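PDB 3RAG: VWFA domain-containing protein from Alicyclobacillus acidocaldarius subsp. acidocaldarius, which is of unknown function but has a von Willebrand factor type A fold with a bound sodium ion and may bind ligands through a metal site, as other such domains do. Local coordinates for residues A[133-138]-A[166-171]; A[176-181]-A[188-193]. All coordinates share one frame; numbering follows the deposited sequence.

Contact 1 of 2, residues A[133-138]-A[166-171]; sequences VALHLV and KVRSGP
Val-133, Ala-134 and Leu-135 meet Arg-168, Gly-170 and Pro-171 in a mostly buried contact at the end of the sheet where the parallel strands of this von Willebrand factor A fold, a Rossmann-like alpha/beta domain, begin. It closes the base of a beta-alpha-beta crossover: the chain runs up strand 135-142, returns through helix 151-165, and by 166-171 is about to enter the neighbouring parallel strand 172-179. The first rung between the two strands is already in place, Leu-135 N donating to Pro-171 O at 2.9 Å. Beside it the guanidinium of Arg-168 grips the carbonyl of Val-133, just past the end of helix 116-132. NH2 approaches nearly head-on, 2.6 Å from Val-133 O with an N-H...O angle of 155° and the acceptor close to the guanidinium plane; NH1 adds a weaker bond to the same oxygen and also reaches Glu-130 O in the last turn of that helix. Arginine suits the place because its long chain, bent at chi3 (-23°, nearly eclipsed), lets NH1 and NH2 reach two backbone carbonyls, those of Val-133 and Glu-130. Leu-135 CB lies over one face of the group, 3.6 Å from NH2. A leucine in place of Arg-168 would probably leave both carbonyls without these donors and weaken the tie between helix end and loop. Gly-170 passes close to the Val-133 carbonyl, where a CB would clash with the oxygen. The rigid ring of Pro-171 lies against the small side chain of Ala-134, with CG 3.6 Å from Ala-134 CB.

Contact 2 of 2, residues A[176-181]-A[188-193]; sequences VIAFPG and RLVQPF
Val-176 and the pair Val-190 and Gln-191 form a classic beta bulge in the antiparallel hairpin of strands 172-179 and 188-194, the latter an outermost strand of the vWA sheet. Both residues of the bulge face one valine, and Val-176 O accepts from Val-190 N at 2.8 Å and from Gln-191 N at 3.3 Å, each donor tilted from the carbonyl plane. The side chain of Val-176 fills the angle between its two partners. Its CB stands 4.0 Å from both Val-190 CB and Gln-191 CG; from there the branches part. CG1, anti to the backbone N (chi1 176°), goes to Val-190 CB at 3.8 Å, while CG2 turns to the aliphatic CG of Gln-191. A beta-branched residue suits this place, having one methyl for each partner. Beyond the bulge the pairing is regular, with Ala-178 and Arg-188 joined by two backbone bonds; the small alanine leaves room for Val-190 CG2 beside its CB. The long Arg-188 lies on the face that carries Val-176, Ala-178 and Gln-191, and its NH2 pairs with Glu-205. On the other face Ile-177 and Leu-189 cross at about a right angle, Ile-177 CG2 resting 3.8 Å from Leu-189 CD1.

Overall arrangement
The two contacts follow one another along the chain, their centres about 19 Å apart, and share the sheet in which strands 135-142 and 172-179 are parallel neighbours. Contact 1 sits where these strands begin; contact 2 ties the later part of strand 172-179 to the antiparallel strand 188-194. They touch chiefly at Phe-193, whose CZ lies 3.6 Å from Val-138 CG2, and more loosely where Val-138 CG1 comes 4.3 Å from Ile-177 CD1. The sodium ion, bound by Asp-18, Ser-144 and Ser-146, lies at the C-terminal end of the parallel strands, where vWA domains carry their metal site. Contact 2 is nearer this end, with the side chain of Ala-178 about 13 Å from the ion.

Contact 1 of 2, residues A[133-138]-A[166-171]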
loop_
_atom_site.group_PDB
_atom_site.type_symbol
_atom_site.label_atom_id
_atom_site.label_comp_id
_atom_site.label_asym_id
_atom_site.label_seq_id
_atom_site.Cartn_x
_atom_site.Cartn_y
_atom_site.Cartn_z
ATOM N N VAL A 133 10.083 -10.633 -7.081
ATOM C CA VAL A 133 9.399 -9.698 -7.977
ATOM C C VAL A 133 9.717 -8.257 -7.583
ATOM O O VAL A 133 10.093 -7.979 -6.441
ATOM C CB VAL A 133 7.841 -9.900 -8.020
ATOM C CG1 VAL A 133 7.470 -11.342 -8.439
ATOM C CG2 VAL A 133 7.163 -9.521 -6.678
ATOM N N ALA A 134 9.575 -7.346 -8.535
ATOM C CA ALA A 134 9.652 -5.929 -8.228
ATOM C C ALA A 134 8.435 -5.568 -7.370
ATOM O O ALA A 134 7.360 -6.142 -7.533
ATOM C CB ALA A 134 9.708 -5.081 -9.523
ATOM N N LEU A 135 8.624 -4.639 -6.437
ATOM C CA LEU A 135 7.535 -4.176 -5.595
ATOM C C LEU A 135 7.449 -2.680 -5.779
ATOM O O LEU A 135 8.418 -1.959 -5.501
ATOM C CB LEU A 135 7.818 -4.502 -4.127
ATOM C CG LEU A 135 6.877 -3.856 -3.100
ATOM C CD1 LEU A 135 5.428 -4.193 -3.429
ATOM C CD2 LEU A 135 7.251 -4.310 -1.700
ATOM N N HIS A 136 6.310 -2.204 -6.275
ATOM C CA HIS A 136 6.118 -0.757 -6.439
ATOM C C HIS A 136 5.056 -0.346 -5.430
ATOM O O HIS A 136 3.968 -0.882 -5.449
ATOM C CB HIS A 136 5.622 -0.413 -7.840
ATOM C CG HIS A 136 6.597 -0.742 -8.919
ATOM N ND1 HIS A 136 6.270 -0.672 -10.258
ATOM C CD2 HIS A 136 7.889 -1.138 -8.864
ATOM C CE1 HIS A 136 7.322 -1.014 -10.980
ATOM N NE2 HIS A 136 8.319 -1.297 -10.160
ATOM N N LEU A 137 5.385 0.604 -4.568
ATOM C CA LEU A 137 4.552 0.916 -3.410
ATOM C C LEU A 137 4.446 2.422 -3.280
ATOM O O LEU A 137 5.469 3.125 -3.268
ATOM C CB LEU A 137 5.238 0.373 -2.143
ATOM C CG LEU A 137 4.616 0.747 -0.789
ATOM C CD1 LEU A 137 3.209 0.219 -0.647
ATOM C CD2 LEU A 137 5.477 0.285 0.407
ATOM N N VAL A 138 3.221 2.933 -3.180
ATOM C CA VAL A 138 3.055 4.329 -2.827
ATOM C C VAL A 138 2.439 4.377 -1.445
ATOM O O VAL A 138 1.373 3.787 -1.207
ATOM C CB VAL A 138 2.112 5.067 -3.794
ATOM C CG1 VAL A 138 1.953 6.514 -3.342
ATOM C CG2 VAL A 138 2.695 5.017 -5.213
ATOM N N LYS A 166 13.675 -3.670 1.881
ATOM C CA LYS A 166 14.906 -3.635 1.108
ATOM C C LYS A 166 15.691 -4.948 1.239
ATOM O O LYS A 166 16.575 -5.220 0.446
ATOM C CB LYS A 166 15.775 -2.441 1.532
ATOM C CG LYS A 166 16.644 -1.867 0.417
ATOM C CD LYS A 166 17.221 -0.476 0.762
ATOM C CE LYS A 166 18.184 -0.541 1.943
ATOM N NZ LYS A 166 18.990 0.713 2.108
ATOM N N VAL A 167 15.374 -5.723 2.266
ATOM C CA VAL A 167 15.993 -7.018 2.498
ATOM C C VAL A 167 15.702 -7.996 1.344
ATOM O O VAL A 167 16.531 -8.843 1.023
ATOM C CB VAL A 167 15.479 -7.619 3.834
ATOM C CG1 VAL A 167 15.954 -9.042 4.018
ATOM C CG2 VAL A 167 15.927 -6.743 5.006
ATOM N N ARG A 168 14.522 -7.866 0.735
ATOM C CA ARG A 168 14.112 -8.702 -0.400
ATOM C C ARG A 168 15.125 -8.642 -1.531
ATOM O O ARG A 168 15.795 -7.628 -1.706
ATOM C CB ARG A 168 12.755 -8.221 -0.957
ATOM C CG ARG A 168 11.545 -8.349 -0.021
ATOM C CD ARG A 168 10.236 -8.043 -0.802
ATOM N NE ARG A 168 10.552 -7.221 -1.972
ATOM C CZ ARG A 168 10.245 -7.542 -3.225
ATOM N NH1 ARG A 168 9.577 -8.663 -3.512
ATOM N NH2 ARG A 168 10.609 -6.735 -4.191
ATOM N N SER A 169 15.219 -9.711 -2.322
ATOM C CA SER A 169 16.078 -9.711 -3.493
ATOM C C SER A 169 15.556 -8.762 -4.538
ATOM O O SER A 169 16.325 -8.096 -5.215
ATOM C CB SER A 169 16.162 -11.114 -4.125
ATOM O OG SER A 169 16.717 -12.024 -3.206
ATOM N N GLY A 170 14.241 -8.714 -4.691
ATOM C CA GLY A 170 13.669 -7.984 -5.805
ATOM C C GLY A 170 13.736 -6.486 -5.602
ATOM O O GLY A 170 13.871 -6.007 -4.482
ATOM N N PRO A 171 13.624 -5.731 -6.692
ATOM C CA PRO A 171 13.746 -4.276 -6.557
ATOM C C PRO A 171 12.573 -3.663 -5.800
ATOM O O PRO A 171 11.437 -4.140 -5.916
ATOM C CB PRO A 171 13.764 -3.775 -8.006
ATOM C CG PRO A 171 13.199 -4.886 -8.826
ATOM C CD PRO A 171 13.475 -6.172 -8.092
#

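Contact 2 of 2, residues A[176-181]-A[188-193]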
loop_
_atom_site.group_PDB
_atom_site.type_symbol
_atom_site.label_atom_id
_atom_site.label_comp_id
_atom_site.label_asym_id
_atom_site.label_seq_id
_atom_site.Cartn_x
_atom_site.Cartn_y
_atom_site.Cartn_z
ATOM N N VAL A 176 6.248 8.439 -1.683
ATOM C CA VAL A 176 5.418 8.840 -0.559
ATOM C C VAL A 176 4.641 10.090 -0.947
ATOM O O VAL A 176 5.187 11.031 -1.552
ATOM C CB VAL A 176 6.294 9.152 0.692
ATOM C CG1 VAL A 176 5.431 9.663 1.854
ATOM C CG2 VAL A 176 7.156 7.925 1.083
ATOM N N ILE A 177 3.351 10.084 -0.644
ATOM C CA ILE A 177 2.592 11.304 -0.774
ATOM C C ILE A 177 1.870 11.611 0.512
ATOM O O ILE A 177 1.595 10.716 1.319
ATOM C CB ILE A 177 1.595 11.272 -1.943
ATOM C CG1 ILE A 177 0.518 10.257 -1.716
ATOM C CG2 ILE A 177 2.279 10.946 -3.259
ATOM C CD1 ILE A 177 -0.362 10.108 -2.964
ATOM N N ALA A 178 1.592 12.891 0.708
ATOM C CA ALA A 178 0.828 13.377 1.844
ATOM C C ALA A 178 -0.496 13.958 1.347
ATOM O O ALA A 178 -0.571 14.505 0.253
ATOM C CB ALA A 178 1.604 14.476 2.563
ATOM N N PHE A 179 -1.532 13.841 2.167
ATOM C CA PHE A 179 -2.811 14.453 1.874
ATOM C C PHE A 179 -3.368 15.022 3.168
ATOM O O PHE A 179 -3.418 14.334 4.182
ATOM C CB PHE A 179 -3.799 13.463 1.207
ATOM C CG PHE A 179 -4.165 12.254 2.049
ATOM C CD1 PHE A 179 -5.391 12.209 2.702
ATOM C CD2 PHE A 179 -3.306 11.163 2.161
ATOM C CE1 PHE A 179 -5.759 11.107 3.456
ATOM C CE2 PHE A 179 -3.670 10.017 2.926
ATOM C CZ PHE A 179 -4.897 9.992 3.568
ATOM N N PRO A 180 -3.779 16.290 3.145
ATOM C CA PRO A 180 -3.839 17.198 1.988
ATOM C C PRO A 180 -2.470 17.775 1.584
ATOM O O PRO A 180 -1.458 17.458 2.202
ATOM C CB PRO A 180 -4.739 18.330 2.493
ATOM C CG PRO A 180 -4.491 18.370 3.970
ATOM C CD PRO A 180 -4.241 16.938 4.391
ATOM N N GLY A 181 -2.456 18.603 0.545
ATOM C CA GLY A 181 -1.208 19.162 0.023
ATOM C C GLY A 181 -0.875 20.527 0.587
ATOM O O GLY A 181 -1.575 21.017 1.479
ATOM N N ARG A 188 0.519 16.224 -1.751
ATOM C CA ARG A 188 1.885 16.699 -1.903
ATOM C C ARG A 188 2.758 15.492 -2.193
ATOM O O ARG A 188 2.701 14.495 -1.476
ATOM C CB ARG A 188 2.329 17.354 -0.601
ATOM C CG ARG A 188 3.702 17.977 -0.628
ATOM C CD ARG A 188 4.222 18.127 0.816
ATOM N NE ARG A 188 3.220 18.680 1.738
ATOM C CZ ARG A 188 3.412 19.785 2.462
ATOM N NH1 ARG A 188 2.457 20.235 3.265
ATOM N NH2 ARG A 188 4.568 20.444 2.383
ATOM N N LEU A 189 3.561 15.555 -3.250
ATOM C CA LEU A 189 4.511 14.480 -3.482
ATOM C C LEU A 189 5.678 14.670 -2.520
ATOM O O LEU A 189 6.429 15.642 -2.626
ATOM C CB LEU A 189 5.009 14.504 -4.923
ATOM C CG LEU A 189 6.030 13.404 -5.262
ATOM C CD1 LEU A 189 5.367 12.043 -5.255
ATOM C CD2 LEU A 189 6.686 13.688 -6.614
ATOM N N VAL A 190 5.841 13.747 -1.582
ATOM C CA VAL A 190 6.919 13.852 -0.596
ATOM C C VAL A 190 8.249 13.353 -1.175
ATOM O O VAL A 190 9.308 13.995 -1.006
ATOM C CB VAL A 190 6.558 13.094 0.714
ATOM C CG1 VAL A 190 7.697 13.195 1.727
ATOM C CG2 VAL A 190 5.295 13.681 1.299
ATOM N N GLN A 191 8.202 12.210 -1.850
ATOM C CA GLN A 191 9.358 11.780 -2.619
ATOM C C GLN A 191 8.891 10.996 -3.820
ATOM O O GLN A 191 7.877 10.313 -3.761
ATOM C CB GLN A 191 10.281 10.919 -1.774
ATOM C CG GLN A 191 9.692 9.525 -1.432
ATOM C CD GLN A 191 10.747 8.610 -0.836
ATOM O OE1 GLN A 191 11.029 7.511 -1.356
ATOM N NE2 GLN A 191 11.356 9.061 0.250
ATOM N N PRO A 192 9.628 11.108 -4.921
ATOM C CA PRO A 192 9.358 10.275 -6.091
ATOM C C PRO A 192 9.815 8.863 -5.789
ATOM O O PRO A 192 10.443 8.646 -4.753
ATOM C CB PRO A 192 10.230 10.902 -7.188
ATOM C CG PRO A 192 11.293 11.657 -6.461
ATOM C CD PRO A 192 10.671 12.119 -5.169
ATOM N N PHE A 193 9.515 7.915 -6.672
ATOM C CA PHE A 193 9.975 6.536 -6.469
ATOM C C PHE A 193 11.473 6.401 -6.251
ATOM O O PHE A 193 12.282 6.962 -7.000
ATOM C CB PHE A 193 9.556 5.646 -7.634
ATOM C CG PHE A 193 8.087 5.351 -7.657
ATOM C CD1 PHE A 193 7.542 4.449 -6.768
ATOM C CD2 PHE A 193 7.247 6.003 -8.548
ATOM C CE1 PHE A 193 6.183 4.169 -6.781
ATOM C CE2 PHE A 193 5.884 5.720 -8.562
ATOM C CZ PHE A 193 5.364 4.798 -7.687
HETATM O O HOH W 1 -0.270 20.460 3.587
#